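Local atomic coordinates of piwi domain-containing protein (Vanderwaltozyma polyspora, PDB entry 5THE), a protein that is a budding-yeast Argonaute, present here as its C-terminal lobe, which probably binds RNA. Residues Gly52-His55 against Glu56-Lys59; Met103-Phe106 against Ala107-Lys111; Gln372-Gly375 against Gly376-Tyr379. All blocks are in the same frame, centred on the assembly; numbering follows the deposited sequence.

Interaction 1: residues Gly52-His55 against Glu56-Lys59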
loop_
_atom_site.group_PDB
_atom_site.type_symbol
_atom_site.label_atom_id
_atom_site.label_comp_id
_atom_site.label_asym_id
_atom_site.label_seq_id
_atom_site.Cartn_x
_atom_site.Cartn_y
_atom_site.Cartn_z
ATOM N N GLY A 52 -2.837 29.804 12.660
ATOM C CA GLY A 52 -3.739 30.919 12.492
ATOM C C GLY A 52 -4.137 31.204 11.064
ATOM O O GLY A 52 -5.133 31.898 10.832
ATOM N N THR A 53 -3.381 30.694 10.089
ATOM C CA THR A 53 -3.721 30.882 8.682
ATOM C C THR A 53 -3.937 29.556 7.968
ATOM O O THR A 53 -3.951 29.523 6.732
ATOM C CB THR A 53 -2.639 31.687 7.961
ATOM O OG1 THR A 53 -1.423 30.928 7.943
ATOM C CG2 THR A 53 -2.398 33.003 8.678
ATOM N N LYS A 54 -4.109 28.470 8.719
ATOM C CA LYS A 54 -4.304 27.122 8.184
ATOM C C LYS A 54 -3.116 26.650 7.347
ATOM O O LYS A 54 -3.240 25.701 6.565
ATOM C CB LYS A 54 -5.604 27.021 7.373
ATOM C CG LYS A 54 -6.896 27.154 8.212
ATOM C CD LYS A 54 -8.120 27.023 7.301
ATOM C CE LYS A 54 -9.425 27.283 8.036
ATOM N NZ LYS A 54 -9.766 26.202 8.986
ATOM N N HIS A 55 -1.954 27.285 7.499
ATOM C CA HIS A 55 -0.753 26.758 6.863
ATOM C C HIS A 55 -0.541 25.299 7.255
ATOM O O HIS A 55 -0.144 24.477 6.425
ATOM C CB HIS A 55 0.457 27.615 7.242
ATOM C CG HIS A 55 1.748 27.153 6.632
ATOM N ND1 HIS A 55 2.038 27.305 5.295
ATOM C CD2 HIS A 55 2.828 26.550 7.183
ATOM C CE1 HIS A 55 3.240 26.815 5.048
ATOM N NE2 HIS A 55 3.740 26.351 6.178
ATOM N N GLU A 56 -0.872 24.951 8.505
ATOM C CA GLU A 56 -0.588 23.617 9.023
ATOM C C GLU A 56 -1.361 22.528 8.284
ATOM O O GLU A 56 -0.918 21.377 8.246
ATOM C CB GLU A 56 -0.912 23.564 10.516
ATOM C CG GLU A 56 -2.393 23.709 10.831
ATOM C CD GLU A 56 -2.890 25.138 10.774
ATOM O OE1 GLU A 56 -2.066 26.057 10.562
ATOM O OE2 GLU A 56 -4.117 25.339 10.946
ATOM N N GLU A 57 -2.511 22.856 7.692
ATOM C CA GLU A 57 -3.308 21.807 7.065
ATOM C C GLU A 57 -2.660 21.268 5.809
ATOM O O GLU A 57 -3.150 20.277 5.259
ATOM C CB GLU A 57 -4.711 22.315 6.753
ATOM C CG GLU A 57 -5.360 22.937 7.972
ATOM C CD GLU A 57 -6.841 23.182 7.793
ATOM O OE1 GLU A 57 -7.497 23.553 8.784
ATOM O OE2 GLU A 57 -7.341 23.016 6.667
ATOM N N SER A 58 -1.558 21.865 5.377
ATOM C CA SER A 58 -0.846 21.410 4.198
ATOM C C SER A 58 0.248 20.403 4.526
ATOM O O SER A 58 0.774 19.778 3.610
ATOM C CB SER A 58 -0.248 22.615 3.444
ATOM O OG SER A 58 0.895 23.136 4.094
ATOM N N LYS A 59 0.613 20.232 5.796
ATOM C CA LYS A 59 1.591 19.202 6.135
ATOM C C LYS A 59 0.993 17.822 5.858
ATOM O O LYS A 59 -0.081 17.487 6.366
ATOM C CB LYS A 59 2.014 19.308 7.597
ATOM C CG LYS A 59 3.199 18.384 7.913
ATOM C CD LYS A 59 3.637 18.504 9.373
ATOM C CE LYS A 59 4.884 17.671 9.624
ATOM N NZ LYS A 59 5.286 17.694 11.074
HETATM O O HOH W 1 -4.635 27.915 11.388
HETATM O O HOH W 2 -1.381 28.674 10.132
HETATM O O HOH W 3 -9.753 24.111 6.265
HETATM O O HOH W 4 -9.801 23.297 9.721
#
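K54 and E57 lie alongside each other, three residues apart round a short turn of 3-10 helix, their side chains running the same way. Their salt bridge is loose: K54 NZ stands 3.5 Å from E57 OE1, a weak bond, although the bend at the end of the lysine (chi4 -71°) turns NZ toward the carboxylate. Two waters reinforce the pair, one giving its proton to OE1 and the other to OE2, and each is weakly held by NZ. With an alanine at E57's place, K54 would probably be left without its opposite charge and its ammonium group free to swing.

Bonds to backbone carbonyls shape the turn. E57 N reaches K54 O at 3.1 Å. H55 O is gripped twice by S58, by its N at 3.1 Å and by OG at 2.9 Å, the hydroxyl arriving almost in line with the carbonyl bond. Serine suits this place because its short side chain can fold back onto its own turn.

Water also joins E56 to the residues just before it. One water bridges E56 OE2 to the N-H groups of G52 and K54, another OE1 to those of T53 and H55, so the carboxylate gathers four amides indirectly.

The turn lies in the loop between strands 43-44 and 77-85. H55 packs its ring against Y46 and bonds K47 O, while E56 and E57 rest on strand 410-415.

Interaction 2: residues Met103-Phe106 against Ala107-Lys111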
loop_
_atom_site.group_PDB
_atom_site.type_symbol
_atom_site.label_atom_id
_atom_site.label_comp_id
_atom_site.label_asym_id
_atom_site.label_seq_id
_atom_site.Cartn_x
_atom_site.Cartn_y
_atom_site.Cartn_z
ATOM N N MET A 103 -14.575 9.819 -21.086
ATOM C CA MET A 103 -13.292 9.249 -21.474
ATOM C C MET A 103 -12.395 10.308 -22.097
ATOM O O MET A 103 -11.177 10.312 -21.881
ATOM C CB MET A 103 -13.504 8.095 -22.459
ATOM C CG MET A 103 -14.145 6.854 -21.838
ATOM S SD MET A 103 -13.183 6.199 -20.462
ATOM C CE MET A 103 -11.834 5.419 -21.356
ATOM N N ASP A 104 -12.985 11.220 -22.862
ATOM C CA ASP A 104 -12.186 12.261 -23.494
ATOM C C ASP A 104 -11.703 13.280 -22.476
ATOM O O ASP A 104 -10.548 13.726 -22.524
ATOM C CB ASP A 104 -12.994 12.951 -24.589
ATOM C CG ASP A 104 -12.149 13.901 -25.406
ATOM O OD1 ASP A 104 -11.421 13.412 -26.291
ATOM O OD2 ASP A 104 -12.199 15.123 -25.157
ATOM N N LYS A 105 -12.580 13.679 -21.560
ATOM C CA LYS A 105 -12.161 14.590 -20.505
ATOM C C LYS A 105 -11.100 13.939 -19.620
ATOM O O LYS A 105 -10.131 14.591 -19.216
ATOM C CB LYS A 105 -13.381 15.021 -19.693
ATOM C CG LYS A 105 -13.074 15.779 -18.413
ATOM C CD LYS A 105 -12.990 17.267 -18.639
ATOM C CE LYS A 105 -13.170 18.017 -17.325
ATOM N NZ LYS A 105 -12.435 17.381 -16.196
ATOM N N PHE A 106 -11.263 12.647 -19.321
ATOM C CA PHE A 106 -10.255 11.927 -18.551
ATOM C C PHE A 106 -8.886 11.996 -19.224
ATOM O O PHE A 106 -7.894 12.392 -18.598
ATOM C CB PHE A 106 -10.675 10.466 -18.356
ATOM C CG PHE A 106 -9.670 9.659 -17.588
ATOM C CD1 PHE A 106 -9.630 9.718 -16.208
ATOM C CD2 PHE A 106 -8.750 8.860 -18.249
ATOM C CE1 PHE A 106 -8.691 8.976 -15.485
ATOM C CE2 PHE A 106 -7.806 8.121 -17.545
ATOM C CZ PHE A 106 -7.780 8.175 -16.160
ATOM N N ALA A 107 -8.812 11.607 -20.505
ATOM C CA ALA A 107 -7.525 11.579 -21.192
ATOM C C ALA A 107 -6.848 12.950 -21.152
ATOM O O ALA A 107 -5.653 13.056 -20.854
ATOM C CB ALA A 107 -7.700 11.099 -22.631
ATOM N N SER A 108 -7.599 14.016 -21.423
ATOM C CA SER A 108 -6.954 15.327 -21.463
ATOM C C SER A 108 -6.622 15.818 -20.059
ATOM O O SER A 108 -5.582 16.452 -19.853
ATOM C CB SER A 108 -7.825 16.336 -22.210
ATOM O OG SER A 108 -9.065 16.509 -21.563
ATOM N N ASP A 109 -7.480 15.522 -19.076
ATOM C CA ASP A 109 -7.159 15.843 -17.685
ATOM C C ASP A 109 -5.816 15.246 -17.270
ATOM O O ASP A 109 -4.957 15.938 -16.713
ATOM C CB ASP A 109 -8.257 15.331 -16.751
ATOM C CG ASP A 109 -9.423 16.299 -16.614
ATOM O OD1 ASP A 109 -9.335 17.428 -17.135
ATOM O OD2 ASP A 109 -10.429 15.930 -15.958
ATOM N N VAL A 110 -5.616 13.958 -17.535
ATOM C CA VAL A 110 -4.468 13.262 -16.964
ATOM C C VAL A 110 -3.221 13.454 -17.814
ATOM O O VAL A 110 -2.108 13.233 -17.317
ATOM C CB VAL A 110 -4.757 11.762 -16.736
ATOM C CG1 VAL A 110 -6.038 11.592 -15.917
ATOM C CG2 VAL A 110 -4.856 10.991 -18.043
ATOM N N LYS A 111 -3.378 13.894 -19.066
ATOM C CA LYS A 111 -2.223 14.298 -19.856
ATOM C C LYS A 111 -1.390 15.330 -19.112
ATOM O O LYS A 111 -0.157 15.280 -19.147
ATOM C CB LYS A 111 -2.672 14.844 -21.213
ATOM C CG LYS A 111 -1.546 14.865 -22.247
ATOM C CD LYS A 111 -1.970 15.477 -23.582
ATOM C CE LYS A 111 -0.877 15.278 -24.630
ATOM N NZ LYS A 111 -0.432 13.847 -24.698
#
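F106 turns one face of its ring to V110, one helical turn further on. V110 CG1 sits over that face, 3.9 Å from the ring centroid and 18° off the ring normal, displaced toward the rim: a CH-pi contact in which one methyl of the branched valine meets the pi cloud. The phenyl reaches this place because its CG lies opposite the backbone N (chi1 179°), which sends the ring along the flank of the helix; V110 CG2 also approaches the ring, 4.1 Å from F106 CE2.

K105 and D109 make the other pair at this four-residue spacing, their side chains crossing at a slant. The lysine kinks at chi2 (90°) and again at chi4, so that it curls over the aspartate. A long, flexible lysine suits this place because it can arch back over one helical turn to a short aspartate. NZ is modelled only 2.5 Å from D109 OD2, a salt bridge whose modelled length is too short to be taken literally. Each partner has a second tie: NZ to N226 O, and OD2 to the side-chain amide of N231.

These residues belong to helix 95-111 of a beta-alpha-beta unit, linking strand 77-85 with strand 117-118 in a parallel sheet, consistent with the Rossmann-like MID domain of Argonautes. Large apolar residues suit the inward side: M103 and F106 pack on L79 and F223, while F106 and V110 both meet F117. Helix 228-241 closes over F106 and V110, with M238 touching F106 and V235 touching V110.

The backbone spacing comes from regular i to i+4 bonds, with D109 N to K105 O at 2.8 Å flanked by A107 N to M103 O and V110 N to F106 O.

Interaction 3: residues Gln372-Gly375 against Gly376-Tyr379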
loop_
_atom_site.group_PDB
_atom_site.type_symbol
_atom_site.label_atom_id
_atom_site.label_comp_id
_atom_site.label_asym_id
_atom_site.label_seq_id
_atom_site.Cartn_x
_atom_site.Cartn_y
_atom_site.Cartn_z
ATOM N N GLN A 372 21.399 -18.992 -4.493
ATOM C CA GLN A 372 20.837 -19.338 -5.793
ATOM C C GLN A 372 20.888 -18.156 -6.755
ATOM O O GLN A 372 20.956 -18.352 -7.971
ATOM C CB GLN A 372 19.396 -19.828 -5.636
ATOM C CG GLN A 372 19.222 -21.013 -4.691
ATOM C CD GLN A 372 17.757 -21.334 -4.426
ATOM O OE1 GLN A 372 16.862 -20.617 -4.872
ATOM N NE2 GLN A 372 17.509 -22.412 -3.696
ATOM N N LEU A 373 20.872 -16.929 -6.235
ATOM C CA LEU A 373 20.783 -15.740 -7.073
ATOM C C LEU A 373 22.099 -14.985 -7.235
ATOM O O LEU A 373 22.266 -14.291 -8.240
ATOM C CB LEU A 373 19.738 -14.768 -6.504
ATOM C CG LEU A 373 18.311 -15.269 -6.302
ATOM C CD1 LEU A 373 17.496 -14.225 -5.543
ATOM C CD2 LEU A 373 17.678 -15.557 -7.649
ATOM N N ASN A 374 23.028 -15.067 -6.279
ATOM C CA ASN A 374 24.235 -14.243 -6.309
ATOM C C ASN A 374 25.456 -14.999 -6.832
ATOM O O ASN A 374 26.593 -14.530 -6.661
ATOM C CB ASN A 374 24.524 -13.664 -4.910
ATOM C CG ASN A 374 24.809 -14.752 -3.864
ATOM O OD1 ASN A 374 25.062 -15.902 -4.207
ATOM N ND2 ASN A 374 24.763 -14.386 -2.594
ATOM N N GLY A 375 25.248 -16.170 -7.434
ATOM C CA GLY A 375 26.338 -16.973 -7.939
ATOM C C GLY A 375 26.939 -17.936 -6.936
ATOM O O GLY A 375 28.040 -18.448 -7.182
ATOM N N GLY A 376 26.261 -18.176 -5.812
ATOM C CA GLY A 376 26.669 -19.162 -4.837
ATOM C C GLY A 376 27.403 -18.636 -3.620
ATOM O O GLY A 376 28.212 -19.366 -3.044
ATOM N N ASN A 377 27.155 -17.402 -3.208
ATOM C CA ASN A 377 27.821 -16.840 -2.048
ATOM C C ASN A 377 26.876 -16.831 -0.853
ATOM O O ASN A 377 25.656 -16.690 -1.002
ATOM C CB ASN A 377 28.316 -15.418 -2.332
ATOM C CG ASN A 377 29.232 -15.354 -3.552
ATOM O OD1 ASN A 377 30.049 -16.251 -3.773
ATOM N ND2 ASN A 377 29.095 -14.297 -4.346
ATOM N N LYS A 378 27.468 -16.986 0.334
ATOM C CA LYS A 378 26.735 -16.885 1.587
ATOM C C LYS A 378 25.956 -15.581 1.632
ATOM O O LYS A 378 26.455 -14.533 1.223
ATOM C CB LYS A 378 27.718 -16.950 2.759
ATOM C CG LYS A 378 27.061 -17.098 4.114
ATOM C CD LYS A 378 28.119 -17.132 5.196
ATOM C CE LYS A 378 27.523 -17.565 6.525
ATOM N NZ LYS A 378 28.592 -17.658 7.560
ATOM N N TYR A 379 24.724 -15.646 2.118
ATOM C CA TYR A 379 23.859 -14.468 2.156
ATOM C C TYR A 379 23.124 -14.426 3.488
ATOM O O TYR A 379 22.247 -15.258 3.748
ATOM C CB TYR A 379 22.873 -14.475 0.990
ATOM C CG TYR A 379 22.036 -13.234 0.916
ATOM C CD1 TYR A 379 22.628 -11.986 0.766
ATOM C CD2 TYR A 379 20.647 -13.306 0.976
ATOM C CE1 TYR A 379 21.869 -10.838 0.705
ATOM C CE2 TYR A 379 19.873 -12.158 0.896
ATOM C CZ TYR A 379 20.493 -10.927 0.758
ATOM O OH TYR A 379 19.727 -9.778 0.692
#
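N374 folds its carboxamide over the backbone of G376 and N377, holding the chain in a tight bend where it leaves helix 351-373 of the Piwi domain. The motif is an Asx turn whose defining bond, from the amide two residues on, is weak: G376 N lies 3.0 Å from N374 OD1. The stronger bond comes from the third residue, N377 N reaching OD1 at 2.8 Å and nearly straight (165° at the hydrogen). The same group also donates, from ND2 to N377 O at 2.9 Å.

Asparagine suits this place because a single flat amide supplies both an acceptor and a donor, so N377 is met through its N-H and its C=O together. The first torsion (chi1 63°) sets the amide between N374's own backbone N and carbonyl carbon, over the turn, and the three bonds then fix its rotation. G375 and G376 both have positive phi; at these backbone angles a CB would collide with the preceding carbonyl oxygen, so both positions need glycine.

Beyond the turn the chain heads for strand 383-389. Y379 directs its CB toward N374, 4.1 Å from ND2, while its hydroxyl bonds P336 O and its side chain packs on L324 of helix 320-329. L373, at the helix end, touches that same helix and accepts a hydrogen bond from Q328 NE2 at its carbonyl O.

N377 O lies almost within the N374 amide plane, 6° out of it, although ND2 itself stands above the plane of the carbonyl it binds.

The three contacts are local, two at turns and one along a helix, and follow one another along the chain without touching. Interactions 1 and 2 are the nearer pair, with centres about 31 Å apart and nearest atoms about 21 Å apart. Both come fairly close to the bound nucleic acid, their nearest atoms about 9 Å and 8 Å from it, so they belong to its surroundings without contacting it. Interaction 3 is remote: its nearest atom is about 30 Å from the nucleic acid, and its centre about 51 Å from that of interaction 1, on the opposite side of the chain's centre. It is a surface turn of the Piwi domain, whereas interaction 2 packs one side of its helix against the parallel sheet of strands 77-85 and 117-118.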